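Local coordinates for protein peroxiredoxin (Akkermansia muciniphila, PDB 6KHX) that probably reduces hydrogen peroxide and organic hydroperoxides through redox-active cysteines, as a typical 2-Cys peroxiredoxin of the thioredoxin fold, at residues B[168-171]-B[172-176]; B[181-184]-B[185-189]; B[57-60]-B[61-65]; B[25-28]-B[29-32]; B[107-110]-B[111-115]. All blocks are in the same frame, centred on the assembly; numbering follows the deposited sequence.

Interaction 1: B[168-171]-B[172-176]; sequences RVVD and ALQHF
Four consecutive i to i+4 backbone hydrogen bonds join 168-171 to 172-176 within helix 163-179. Ala172 N donates to Arg168 O, Leu173 N to Val169 O, Gln174 N to Val170 O and His175 N to Asp171 O, each at 2.9 Å, and phi/psi values stay helical throughout, so the turn is regular alpha-helix. In van der Waals packing, Val170 and Gln174 run side by side in the same direction, the methyl Val170 CG1 alongside the carboxamide and 3.8 Å from Gln174 NE2. That branch lies anti to the backbone N (chi1 167°), which sets it beside the carboxamide, while Gln174 extends beyond CG. The polar ends find their partners beyond the two segments: Asp171 forms a salt bridge with Arg66, whose carbonyl oxygen accepts from Gln174 NE2, and His175 NE2 bonds to Glu181. Arg168 spans Glu165, Trp187 O and Gly160 O of the second subunit, a guanidinium group held from several directions. On the sheet side of the helix, Val169, Val170 and Leu173 pack on Leu142 of strand 138-143; Val170 also meets Ile37 of strand 35-40, and Leu173 reaches Arg150 of strand 149-155.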
loop_
_atom_site.group_PDB
_atom_site.type_symbol
_atom_site.label_atom_id
_atom_site.label_comp_id
_atom_site.label_asym_id
_atom_site.label_seq_id
_atom_site.Cartn_x
_atom_site.Cartn_y
_atom_site.Cartn_z
ATOM N N ARG B 168 8.135 -10.764 50.541
ATOM C CA ARG B 168 7.791 -12.178 50.421
ATOM C C ARG B 168 8.131 -12.704 49.036
ATOM O O ARG B 168 8.676 -13.805 48.896
ATOM C CB ARG B 168 6.306 -12.391 50.712
ATOM C CG ARG B 168 5.919 -13.847 50.872
ATOM C CD ARG B 168 4.416 -14.039 50.854
ATOM N NE ARG B 168 3.867 -13.944 49.505
ATOM C CZ ARG B 168 3.780 -14.972 48.664
ATOM N NH1 ARG B 168 4.202 -16.170 49.041
ATOM N NH2 ARG B 168 3.268 -14.809 47.448
ATOM N N VAL B 169 7.815 -11.926 47.997
ATOM C CA VAL B 169 8.129 -12.349 46.639
ATOM C C VAL B 169 9.641 -12.392 46.428
ATOM O O VAL B 169 10.159 -13.287 45.748
ATOM C CB VAL B 169 7.428 -11.430 45.620
ATOM C CG1 VAL B 169 7.777 -11.846 44.215
ATOM C CG2 VAL B 169 5.924 -11.494 45.803
ATOM N N VAL B 170 10.373 -11.441 47.015
ATOM C CA VAL B 170 11.832 -11.489 46.941
ATOM C C VAL B 170 12.353 -12.782 47.554
ATOM O O VAL B 170 13.199 -13.472 46.971
ATOM C CB VAL B 170 12.450 -10.259 47.628
ATOM C CG1 VAL B 170 13.944 -10.470 47.836
ATOM C CG2 VAL B 170 12.199 -9.008 46.804
ATOM N N ASP B 171 11.856 -13.126 48.746
ATOM C CA ASP B 171 12.307 -14.346 49.408
ATOM C C ASP B 171 11.962 -15.574 48.582
ATOM O O ASP B 171 12.758 -16.514 48.500
ATOM C CB ASP B 171 11.716 -14.447 50.816
ATOM C CG ASP B 171 12.379 -13.491 51.796
ATOM O OD1 ASP B 171 13.544 -13.093 51.555
ATOM O OD2 ASP B 171 11.744 -13.142 52.815
ATOM N N ALA B 172 10.786 -15.587 47.955
ATOM C CA ALA B 172 10.423 -16.730 47.123
ATOM C C ALA B 172 11.350 -16.853 45.914
ATOM O O ALA B 172 11.815 -17.955 45.587
ATOM C CB ALA B 172 8.966 -16.618 46.679
ATOM N N LEU B 173 11.635 -15.736 45.240
ATOM C CA LEU B 173 12.530 -15.789 44.088
ATOM C C LEU B 173 13.909 -16.290 44.497
ATOM O O LEU B 173 14.487 -17.164 43.837
ATOM C CB LEU B 173 12.639 -14.415 43.427
ATOM C CG LEU B 173 13.729 -14.360 42.347
ATOM C CD1 LEU B 173 13.375 -15.292 41.209
ATOM C CD2 LEU B 173 13.982 -12.948 41.828
ATOM N N GLN B 174 14.444 -15.758 45.600
ATOM C CA GLN B 174 15.776 -16.159 46.039
ATOM C C GLN B 174 15.796 -17.617 46.483
ATOM O O GLN B 174 16.772 -18.334 46.232
ATOM C CB GLN B 174 16.255 -15.237 47.160
ATOM C CG GLN B 174 16.633 -13.846 46.666
ATOM C CD GLN B 174 16.985 -12.890 47.787
ATOM O OE1 GLN B 174 16.819 -13.207 48.965
ATOM N NE2 GLN B 174 17.487 -11.713 47.426
ATOM N N HIS B 175 14.723 -18.085 47.123
ATOM C CA HIS B 175 14.663 -19.489 47.508
ATOM C C HIS B 175 14.658 -20.398 46.288
ATOM O O HIS B 175 15.374 -21.407 46.254
ATOM C CB HIS B 175 13.432 -19.755 48.371
ATOM C CG HIS B 175 13.370 -21.153 48.894
ATOM N ND1 HIS B 175 13.836 -21.499 50.144
ATOM C CD2 HIS B 175 12.917 -22.297 48.332
ATOM C CE1 HIS B 175 13.665 -22.794 50.332
ATOM N NE2 HIS B 175 13.110 -23.304 49.246
ATOM N N PHE B 176 13.861 -20.059 45.271
ATOM C CA PHE B 176 13.854 -20.882 44.066
ATOM C C PHE B 176 15.218 -20.858 43.386
ATOM O O PHE B 176 15.680 -21.878 42.860
ATOM C CB PHE B 176 12.770 -20.412 43.094
ATOM C CG PHE B 176 12.833 -21.092 41.753
ATOM C CD1 PHE B 176 12.386 -22.391 41.603
ATOM C CD2 PHE B 176 13.357 -20.438 40.651
ATOM C CE1 PHE B 176 12.447 -23.026 40.376
ATOM C CE2 PHE B 176 13.424 -21.070 39.415
ATOM C CZ PHE B 176 12.969 -22.365 39.280
#

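Interaction 2: B[181-184]-B[185-189]; sequences EVCP and LGWHK
Cys183 holds its sulfur over a face of the Trp187 indole, a sulfur-aromatic contact between residues four apart in a loop without regular secondary structure. SG of Cys183 stands 3.9 Å from the centroid of the six-membered ring of Trp187, only 15° off the ring normal, offset toward the rim and nearest CE3 and CD2. The opposite face carries Lys189 N, offset toward the rim. Both torsions contribute: Trp187 CG is anti to its backbone N (chi1 179°), which swings the indole back across the chain, and Cys183 points its sulfur from beside its own N. Next to it, Pro184 CD meets Trp187 CB at 3.8 Å, the two side chains set at a slant. The reversal itself is a type II beta turn from Pro184 to Trp187, with Gly186 at positive phi (70°). Its closing bond, from Trp187 N to Pro184 O, is 3.2 Å long, and the donor sits above the carbonyl plane. A Val-Cys-Pro segment in this C-terminal loop, packed on Val48 and Thr51 of the second subunit, is consistent with the resolving-cysteine segment of typical 2-Cys peroxiredoxins. Ala172 of helix 163-179 touches Cys183, and Trp187 NE1 is bonded to Glu191 O. Leu185 N donates to Thr51 OG1 of the second subunit.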
loop_
_atom_site.group_PDB
_atom_site.type_symbol
_atom_site.label_atom_id
_atom_site.label_comp_id
_atom_site.label_asym_id
_atom_site.label_seq_id
_atom_site.Cartn_x
_atom_site.Cartn_y
_atom_site.Cartn_z
ATOM N N GLU B 181 13.664 -25.245 44.513
ATOM C CA GLU B 181 12.333 -25.597 44.984
ATOM C C GLU B 181 11.348 -24.497 44.608
ATOM O O GLU B 181 11.638 -23.309 44.782
ATOM C CB GLU B 181 12.345 -25.790 46.501
ATOM C CG GLU B 181 13.212 -26.943 46.992
ATOM C CD GLU B 181 13.306 -27.003 48.511
ATOM O OE1 GLU B 181 13.059 -25.972 49.170
ATOM O OE2 GLU B 181 13.625 -28.083 49.049
ATOM N N VAL B 182 10.190 -24.886 44.091
ATOM C CA VAL B 182 9.162 -23.901 43.784
ATOM C C VAL B 182 8.411 -23.566 45.067
ATOM O O VAL B 182 8.258 -24.405 45.962
ATOM C CB VAL B 182 8.222 -24.409 42.670
ATOM C CG1 VAL B 182 9.007 -24.612 41.389
ATOM C CG2 VAL B 182 7.538 -25.700 43.074
ATOM N N CYS B 183 7.947 -22.321 45.169
ATOM C CA CYS B 183 7.338 -21.839 46.402
ATOM C C CYS B 183 5.825 -21.895 46.293
ATOM O O CYS B 183 5.252 -21.250 45.400
ATOM C CB CYS B 183 7.801 -20.419 46.701
ATOM S SG CYS B 183 9.583 -20.325 46.994
ATOM N N PRO B 184 5.143 -22.634 47.161
ATOM C CA PRO B 184 3.690 -22.782 47.057
ATOM C C PRO B 184 2.978 -21.529 47.553
ATOM O O PRO B 184 3.596 -20.557 48.000
ATOM C CB PRO B 184 3.399 -23.979 47.961
ATOM C CG PRO B 184 4.470 -23.920 48.982
ATOM C CD PRO B 184 5.695 -23.402 48.290
ATOM N N LEU B 185 1.647 -21.591 47.499
ATOM C CA LEU B 185 0.815 -20.468 47.907
ATOM C C LEU B 185 1.085 -20.083 49.358
ATOM O O LEU B 185 1.183 -20.943 50.237
ATOM C CB LEU B 185 -0.656 -20.827 47.725
ATOM C CG LEU B 185 -1.669 -19.756 48.120
ATOM C CD1 LEU B 185 -1.830 -18.727 47.022
ATOM C CD2 LEU B 185 -2.990 -20.412 48.426
ATOM N N GLY B 186 1.225 -18.783 49.597
ATOM C CA GLY B 186 1.428 -18.261 50.933
ATOM C C GLY B 186 2.765 -18.581 51.555
ATOM O O GLY B 186 2.938 -18.365 52.760
ATOM N N TRP B 187 3.731 -19.049 50.765
ATOM C CA TRP B 187 5.024 -19.436 51.309
ATOM C C TRP B 187 5.762 -18.230 51.877
ATOM O O TRP B 187 5.746 -17.136 51.303
ATOM C CB TRP B 187 5.862 -20.117 50.228
ATOM C CG TRP B 187 7.223 -20.528 50.701
ATOM C CD1 TRP B 187 7.580 -21.737 51.228
ATOM C CD2 TRP B 187 8.417 -19.738 50.665
ATOM N NE1 TRP B 187 8.921 -21.741 51.538
ATOM C CE2 TRP B 187 9.457 -20.528 51.199
ATOM C CE3 TRP B 187 8.707 -18.438 50.238
ATOM C CZ2 TRP B 187 10.763 -20.060 51.319
ATOM C CZ3 TRP B 187 10.006 -17.971 50.361
ATOM C CH2 TRP B 187 11.018 -18.781 50.898
ATOM N N HIS B 188 6.415 -18.442 53.019
ATOM C CA HIS B 188 7.283 -17.452 53.637
ATOM C C HIS B 188 8.625 -18.096 53.944
ATOM O O HIS B 188 8.744 -19.321 54.025
ATOM C CB HIS B 188 6.678 -16.861 54.927
ATOM C CG HIS B 188 5.480 -15.993 54.697
ATOM N ND1 HIS B 188 4.209 -16.502 54.523
ATOM C CD2 HIS B 188 5.361 -14.645 54.614
ATOM C CE1 HIS B 188 3.360 -15.504 54.341
ATOM N NE2 HIS B 188 4.033 -14.368 54.392
ATOM N N LYS B 189 9.638 -17.251 54.104
ATOM C CA LYS B 189 10.977 -17.745 54.385
ATOM C C LYS B 189 10.967 -18.563 55.669
ATOM O O LYS B 189 10.404 -18.146 56.686
ATOM C CB LYS B 189 11.962 -16.580 54.486
ATOM C CG LYS B 189 13.424 -17.000 54.471
ATOM C CD LYS B 189 14.338 -15.791 54.301
ATOM C CE LYS B 189 15.797 -16.201 54.169
ATOM N NZ LYS B 189 16.682 -15.021 53.939
#

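Interaction 3: B[57-60]-B[61-65]; sequences QEAL and GEFDK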
loop_
_atom_site.group_PDB
_atom_site.type_symbol
_atom_site.label_atom_id
_atom_site.label_comp_id
_atom_site.label_asym_id
_atom_site.label_seq_id
_atom_site.Cartn_x
_atom_site.Cartn_y
_atom_site.Cartn_z
ATOM N N GLN B 57 11.602 3.597 52.511
ATOM C CA GLN B 57 12.793 4.067 53.216
ATOM C C GLN B 57 12.958 3.362 54.560
ATOM O O GLN B 57 14.076 3.000 54.945
ATOM C CB GLN B 57 12.734 5.578 53.413
ATOM C CG GLN B 57 13.921 6.147 54.169
ATOM C CD GLN B 57 15.238 5.972 53.431
ATOM O OE1 GLN B 57 15.306 6.123 52.210
ATOM N NE2 GLN B 57 16.296 5.674 54.173
ATOM N N GLU B 58 11.855 3.167 55.294
ATOM C CA GLU B 58 11.946 2.556 56.619
ATOM C C GLU B 58 12.374 1.097 56.537
ATOM O O GLU B 58 13.049 0.596 57.445
ATOM C CB GLU B 58 10.600 2.643 57.355
ATOM C CG GLU B 58 9.918 4.014 57.395
ATOM C CD GLU B 58 10.609 5.031 58.293
ATOM O OE1 GLU B 58 11.800 4.850 58.623
ATOM O OE2 GLU B 58 9.950 6.024 58.675
ATOM N N ALA B 59 11.979 0.403 55.473
ATOM C CA ALA B 59 12.316 -0.997 55.266
ATOM C C ALA B 59 13.583 -1.182 54.435
ATOM O O ALA B 59 13.857 -2.296 53.982
ATOM C CB ALA B 59 11.141 -1.723 54.601
ATOM N N LEU B 60 14.357 -0.116 54.220
ATOM C CA LEU B 60 15.492 -0.213 53.312
ATOM C C LEU B 60 16.496 -1.257 53.779
ATOM O O LEU B 60 17.117 -1.931 52.951
ATOM C CB LEU B 60 16.171 1.148 53.165
ATOM C CG LEU B 60 17.103 1.291 51.961
ATOM C CD1 LEU B 60 16.399 0.845 50.688
ATOM C CD2 LEU B 60 17.610 2.718 51.834
ATOM N N GLY B 61 16.655 -1.422 55.094
ATOM C CA GLY B 61 17.591 -2.417 55.591
ATOM C C GLY B 61 17.176 -3.832 55.238
ATOM O O GLY B 61 18.021 -4.676 54.921
ATOM N N GLU B 62 15.869 -4.108 55.272
ATOM C CA GLU B 62 15.379 -5.434 54.911
ATOM C C GLU B 62 15.704 -5.780 53.461
ATOM O O GLU B 62 15.986 -6.944 53.145
ATOM C CB GLU B 62 13.868 -5.511 55.143
ATOM C CG GLU B 62 13.464 -5.401 56.600
ATOM C CD GLU B 62 14.067 -6.497 57.460
ATOM O OE1 GLU B 62 13.933 -7.691 57.100
ATOM O OE2 GLU B 62 14.700 -6.155 58.485
ATOM N N PHE B 63 15.686 -4.786 52.569
ATOM C CA PHE B 63 16.053 -5.049 51.182
ATOM C C PHE B 63 17.565 -5.109 51.006
ATOM O O PHE B 63 18.061 -5.930 50.227
ATOM C CB PHE B 63 15.434 -3.997 50.264
ATOM C CG PHE B 63 13.937 -4.084 50.173
ATOM C CD1 PHE B 63 13.334 -5.058 49.392
ATOM C CD2 PHE B 63 13.132 -3.204 50.876
ATOM C CE1 PHE B 63 11.955 -5.151 49.307
ATOM C CE2 PHE B 63 11.750 -3.292 50.796
ATOM C CZ PHE B 63 11.164 -4.266 50.009
ATOM N N ASP B 64 18.311 -4.270 51.735
ATOM C CA ASP B 64 19.770 -4.342 51.683
ATOM C C ASP B 64 20.266 -5.726 52.084
ATOM O O ASP B 64 21.171 -6.275 51.444
ATOM C CB ASP B 64 20.404 -3.270 52.577
ATOM C CG ASP B 64 20.169 -1.858 52.062
ATOM O OD1 ASP B 64 20.015 -1.683 50.833
ATOM O OD2 ASP B 64 20.143 -0.915 52.884
ATOM N N LYS B 65 19.693 -6.303 53.149
ATOM C CA LYS B 65 20.114 -7.639 53.565
ATOM C C LYS B 65 19.899 -8.669 52.465
ATOM O O LYS B 65 20.620 -9.671 52.405
ATOM C CB LYS B 65 19.370 -8.077 54.829
ATOM C CG LYS B 65 19.589 -7.192 56.040
ATOM C CD LYS B 65 18.980 -7.807 57.297
ATOM C CE LYS B 65 17.554 -8.273 57.079
ATOM N NZ LYS B 65 16.974 -8.802 58.345
#
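The backbone leaves helix 48-58 at Ala59, whose phi/psi of -93°/12° marks a break before helix 60-65 begins, with Ala59 itself at the N-cap position. This is a helix-to-helix junction of the thioredoxin-like fold. Ala59 O serves the new first turn through weak bonds, from Glu62 N at 3.0 Å and from Phe63 N at 3.4 Å. By contrast, the bond from Asp64 N to Leu60 O is well formed, at 2.9 Å. Among the side chains, Phe63 turns back along the junction: its CD2 comes 3.3 Å from Ala59 O, obliquely to the ring, and CE2 touches Ala59 CB. Its CG is anti to the carbonyl carbon (chi1 -68°), an orientation that directs the ring back toward Ala59. Beyond the junction, Phe63 packs on Val68 and Val70 of strand 68-74 and on Ile167 of helix 163-179, so the ring joins the junction to the sheet and to a neighbouring helix. The surface side is ionic. Glu62 bends at chi2 and meets Lys65 in a weak, long salt bridge while also pairing with Arg66. Leu60 crosses Asp64, and Leu60 CG lies 3.9 Å from Asp64 OD2.

Interaction 4: B[25-28]-B[29-32]; sequences FSLD and QFKG
Gln29 folds its carboxamide back over the turn, and Gln29 NE2 donates to Ser26 O at 2.9 Å. The acceptor lies in the amide plane, 6° out of it. The same nitrogen, Gln29 NE2, lies 3.2 Å from Phe25 CE1, oblique to the ring, whose plane makes 55° with the amide. Gln29 CG sits between the backbone N and the carbonyl carbon (chi1 59°); from there it covers the centre of one face of the Phe30 ring, 3.6 Å above it. At the edge of that ring, Leu27 CD2 meets Phe30 CE2 at 3.7 Å, and Phe25 CZ approaches the same CE2 at about a right angle between the side chains. One shell out, a water accepts from Gln29 N and donates weakly to Ser26 O. Two backbone bonds, Phe30 N to Leu27 O and Lys31 N to Asp28 O, close the short 3-10 turns. Ser26 OG accepts from Asp28 N at 3.2 Å, an ST turn at the entry to the 3-10 segment, and is itself tied to Phe11 O. The turn links strand 24-25 to strand 35-40: Leu27 and Phe30 both pack on Val36, Phe25 and Leu27 reach Val71, and Phe30 meets Ala69 of strand 68-74.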
loop_
_atom_site.group_PDB
_atom_site.type_symbol
_atom_site.label_atom_id
_atom_site.label_comp_id
_atom_site.label_asym_id
_atom_site.label_seq_id
_atom_site.Cartn_x
_atom_site.Cartn_y
_atom_site.Cartn_z
ATOM N N PHE B 25 21.025 7.850 35.435
ATOM C CA PHE B 25 20.701 6.724 36.298
ATOM C C PHE B 25 20.052 5.626 35.471
ATOM O O PHE B 25 19.122 5.883 34.701
ATOM C CB PHE B 25 19.770 7.129 37.439
ATOM C CG PHE B 25 19.480 6.000 38.390
ATOM C CD1 PHE B 25 20.319 5.749 39.463
ATOM C CD2 PHE B 25 18.393 5.163 38.187
ATOM C CE1 PHE B 25 20.072 4.693 40.332
ATOM C CE2 PHE B 25 18.135 4.105 39.051
ATOM C CZ PHE B 25 18.980 3.870 40.125
ATOM N N SER B 26 20.536 4.401 35.643
ATOM C CA SER B 26 20.039 3.257 34.894
ATOM C C SER B 26 20.120 2.035 35.792
ATOM O O SER B 26 20.933 1.977 36.718
ATOM C CB SER B 26 20.845 3.037 33.608
ATOM O OG SER B 26 20.456 1.845 32.954
ATOM N N LEU B 27 19.305 1.032 35.481
ATOM C CA LEU B 27 19.389 -0.217 36.226
ATOM C C LEU B 27 20.519 -1.115 35.734
ATOM O O LEU B 27 20.713 -2.198 36.296
ATOM C CB LEU B 27 18.051 -0.965 36.164
ATOM C CG LEU B 27 16.836 -0.208 36.717
ATOM C CD1 LEU B 27 15.602 -1.103 36.777
ATOM C CD2 LEU B 27 17.131 0.402 38.085
ATOM N N ASP B 28 21.265 -0.686 34.710
ATOM C CA ASP B 28 22.432 -1.438 34.254
ATOM C C ASP B 28 23.395 -1.710 35.400
ATOM O O ASP B 28 23.950 -2.811 35.510
ATOM C CB ASP B 28 23.144 -0.672 33.138
ATOM C CG ASP B 28 22.402 -0.735 31.817
ATOM O OD1 ASP B 28 21.430 -1.517 31.709
ATOM O OD2 ASP B 28 22.784 0.012 30.888
ATOM N N GLN B 29 23.598 -0.711 36.268
ATOM C CA GLN B 29 24.561 -0.821 37.357
ATOM C C GLN B 29 24.293 -2.026 38.250
ATOM O O GLN B 29 25.220 -2.538 38.886
ATOM C CB GLN B 29 24.547 0.457 38.191
ATOM C CG GLN B 29 23.192 0.771 38.788
ATOM C CD GLN B 29 23.165 2.108 39.476
ATOM O OE1 GLN B 29 23.823 2.309 40.499
ATOM N NE2 GLN B 29 22.425 3.049 38.904
ATOM N N PHE B 30 23.045 -2.485 38.324
ATOM C CA PHE B 30 22.705 -3.583 39.218
ATOM C C PHE B 30 22.829 -4.949 38.565
ATOM O O PHE B 30 22.819 -5.958 39.281
ATOM C CB PHE B 30 21.278 -3.416 39.763
ATOM C CG PHE B 30 21.039 -2.091 40.418
ATOM C CD1 PHE B 30 21.738 -1.737 41.561
ATOM C CD2 PHE B 30 20.125 -1.194 39.887
ATOM C CE1 PHE B 30 21.530 -0.509 42.167
ATOM C CE2 PHE B 30 19.910 0.033 40.485
ATOM C CZ PHE B 30 20.614 0.379 41.628
ATOM N N LYS B 31 22.956 -5.009 37.239
ATOM C CA LYS B 31 23.017 -6.299 36.564
ATOM C C LYS B 31 24.207 -7.101 37.068
ATOM O O LYS B 31 25.331 -6.594 37.138
ATOM C CB LYS B 31 23.102 -6.116 35.051
ATOM C CG LYS B 31 21.789 -5.759 34.380
ATOM C CD LYS B 31 21.831 -6.111 32.896
ATOM C CE LYS B 31 20.832 -5.280 32.106
ATOM N NZ LYS B 31 20.946 -5.525 30.647
ATOM N N GLY B 32 23.945 -8.345 37.456
ATOM C CA GLY B 32 24.965 -9.198 38.009
ATOM C C GLY B 32 25.321 -8.912 39.449
ATOM O O GLY B 32 26.134 -9.645 40.021
HETATM O O HOH W 1 23.638 2.058 35.308
#

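Interaction 5: B[107-110]-B[111-115]; sequences KTIS and ADYGV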
loop_
_atom_site.group_PDB
_atom_site.type_symbol
_atom_site.label_atom_id
_atom_site.label_comp_id
_atom_site.label_asym_id
_atom_site.label_seq_id
_atom_site.Cartn_x
_atom_site.Cartn_y
_atom_site.Cartn_z
ATOM N N LYS B 107 8.117 10.250 30.096
ATOM C CA LYS B 107 7.091 9.215 30.212
ATOM C C LYS B 107 7.427 7.952 29.426
ATOM O O LYS B 107 6.568 7.070 29.293
ATOM C CB LYS B 107 5.708 9.724 29.783
ATOM C CG LYS B 107 5.336 11.048 30.413
ATOM C CD LYS B 107 3.919 11.440 30.084
ATOM C CE LYS B 107 3.634 12.847 30.551
ATOM N NZ LYS B 107 3.583 12.941 32.034
ATOM N N THR B 108 8.649 7.832 28.900
ATOM C CA THR B 108 8.997 6.646 28.123
ATOM C C THR B 108 9.203 5.419 29.012
ATOM O O THR B 108 8.911 4.298 28.584
ATOM C CB THR B 108 10.250 6.908 27.275
ATOM O OG1 THR B 108 11.330 7.321 28.116
ATOM C CG2 THR B 108 9.991 7.997 26.239
ATOM N N ILE B 109 9.707 5.598 30.238
ATOM C CA ILE B 109 9.896 4.456 31.130
ATOM C C ILE B 109 8.546 3.875 31.527
ATOM O O ILE B 109 8.325 2.657 31.466
ATOM C CB ILE B 109 10.710 4.864 32.369
ATOM C CG1 ILE B 109 12.001 5.564 31.964
ATOM C CG2 ILE B 109 11.040 3.639 33.200
ATOM C CD1 ILE B 109 12.765 6.123 33.146
ATOM N N SER B 110 7.624 4.744 31.945
ATOM C CA SER B 110 6.290 4.294 32.317
ATOM C C SER B 110 5.601 3.613 31.143
ATOM O O SER B 110 4.875 2.629 31.327
ATOM C CB SER B 110 5.465 5.479 32.822
ATOM O OG SER B 110 6.127 6.141 33.889
ATOM N N ALA B 111 5.809 4.130 29.929
ATOM C CA ALA B 111 5.261 3.484 28.741
ATOM C C ALA B 111 5.877 2.106 28.535
ATOM O O ALA B 111 5.166 1.123 28.308
ATOM C CB ALA B 111 5.481 4.363 27.511
ATOM N N ASP B 112 7.205 2.017 28.626
ATOM C CA ASP B 112 7.892 0.751 28.382
ATOM C C ASP B 112 7.515 -0.311 29.403
ATOM O O ASP B 112 7.472 -1.502 29.072
ATOM C CB ASP B 112 9.404 0.977 28.386
ATOM C CG ASP B 112 9.882 1.709 27.149
ATOM O OD1 ASP B 112 9.063 1.879 26.221
ATOM O OD2 ASP B 112 11.058 2.139 27.116
ATOM N N TYR B 113 7.219 0.093 30.636
ATOM C CA TYR B 113 6.845 -0.858 31.669
ATOM C C TYR B 113 5.342 -1.105 31.748
ATOM O O TYR B 113 4.901 -1.897 32.590
ATOM C CB TYR B 113 7.388 -0.385 33.020
ATOM C CG TYR B 113 8.860 -0.680 33.193
ATOM C CD1 TYR B 113 9.828 0.112 32.583
ATOM C CD2 TYR B 113 9.283 -1.770 33.944
ATOM C CE1 TYR B 113 11.178 -0.166 32.730
ATOM C CE2 TYR B 113 10.627 -2.055 34.096
ATOM C CZ TYR B 113 11.572 -1.252 33.488
ATOM O OH TYR B 113 12.912 -1.543 33.649
ATOM N N GLY B 114 4.550 -0.466 30.887
ATOM C CA GLY B 114 3.122 -0.727 30.839
ATOM C C GLY B 114 2.334 -0.199 32.021
ATOM O O GLY B 114 1.289 -0.763 32.362
ATOM N N VAL B 115 2.802 0.880 32.652
ATOM C CA VAL B 115 2.146 1.462 33.813
ATOM C C VAL B 115 1.630 2.867 33.554
ATOM O O VAL B 115 1.091 3.493 34.474
ATOM C CB VAL B 115 3.085 1.469 35.036
ATOM C CG1 VAL B 115 3.531 0.055 35.375
ATOM C CG2 VAL B 115 4.276 2.377 34.771
#
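Ile109 and Tyr113 form the closely packed side of this short helix, 108-112, which ends in a Schellman motif with Gly114 at positive phi (71°). The two side chains lie side by side, pointing the same way, and Ile109 CG2 is 3.8 Å from Tyr113 CD1. CG2 is the branch of Ile109 opposite the backbone N, which places it beside the ring. Ile109 O does double duty: it accepts the backbone bond from Tyr113 N and lies at the edge of the Tyr113 ring, in its plane. This face turns inward, since Ile109 touches Phe40 of strand 35-40 and Tyr113 stacks edge-to-face on Phe141 while its hydroxyl bonds to Pro9 O. The looser side carries Ala111, which is exposed, and the partly exposed Asp112, whose OD1 makes a weak bond to Asn127 of the third subunit. At the start of the helix, Asp104 receives Ile109 N through OD1 and bonds Ser110 OG through OD2, while Lys107, buried at the N-cap position, bonds Leu134 O through NZ, its side chain about 5 Å from a calcium ion. At the other end, Val115 N donates to Ser110 O at 3.0 Å, closing the Schellman loop, and Ser110 CB meets Val115 CG2 at 3.9 Å.

Interactions 1 and 2 are buried and touch each other, their centres 8 Å apart: helix 163-179 and the loop after it are tied by hydrogen bonds from helix side chains, and both reach the second subunit. Interactions 3 and 4 lie at the surface and meet no other chain. Interaction 5 is partly buried, about 25 Å between centres from interaction 1 and on the opposite side of the chain's centre, yet touches interaction 4 where Leu27 packs on Tyr113. Regular helical bonding dominates interaction 1, whereas interaction 2 has a sulfur-aromatic contact, interaction 3 a helix-to-helix junction with weak first-turn bonds, interaction 4 a side-chain amide to backbone bond with an ST turn, and interaction 5 a Schellman ending.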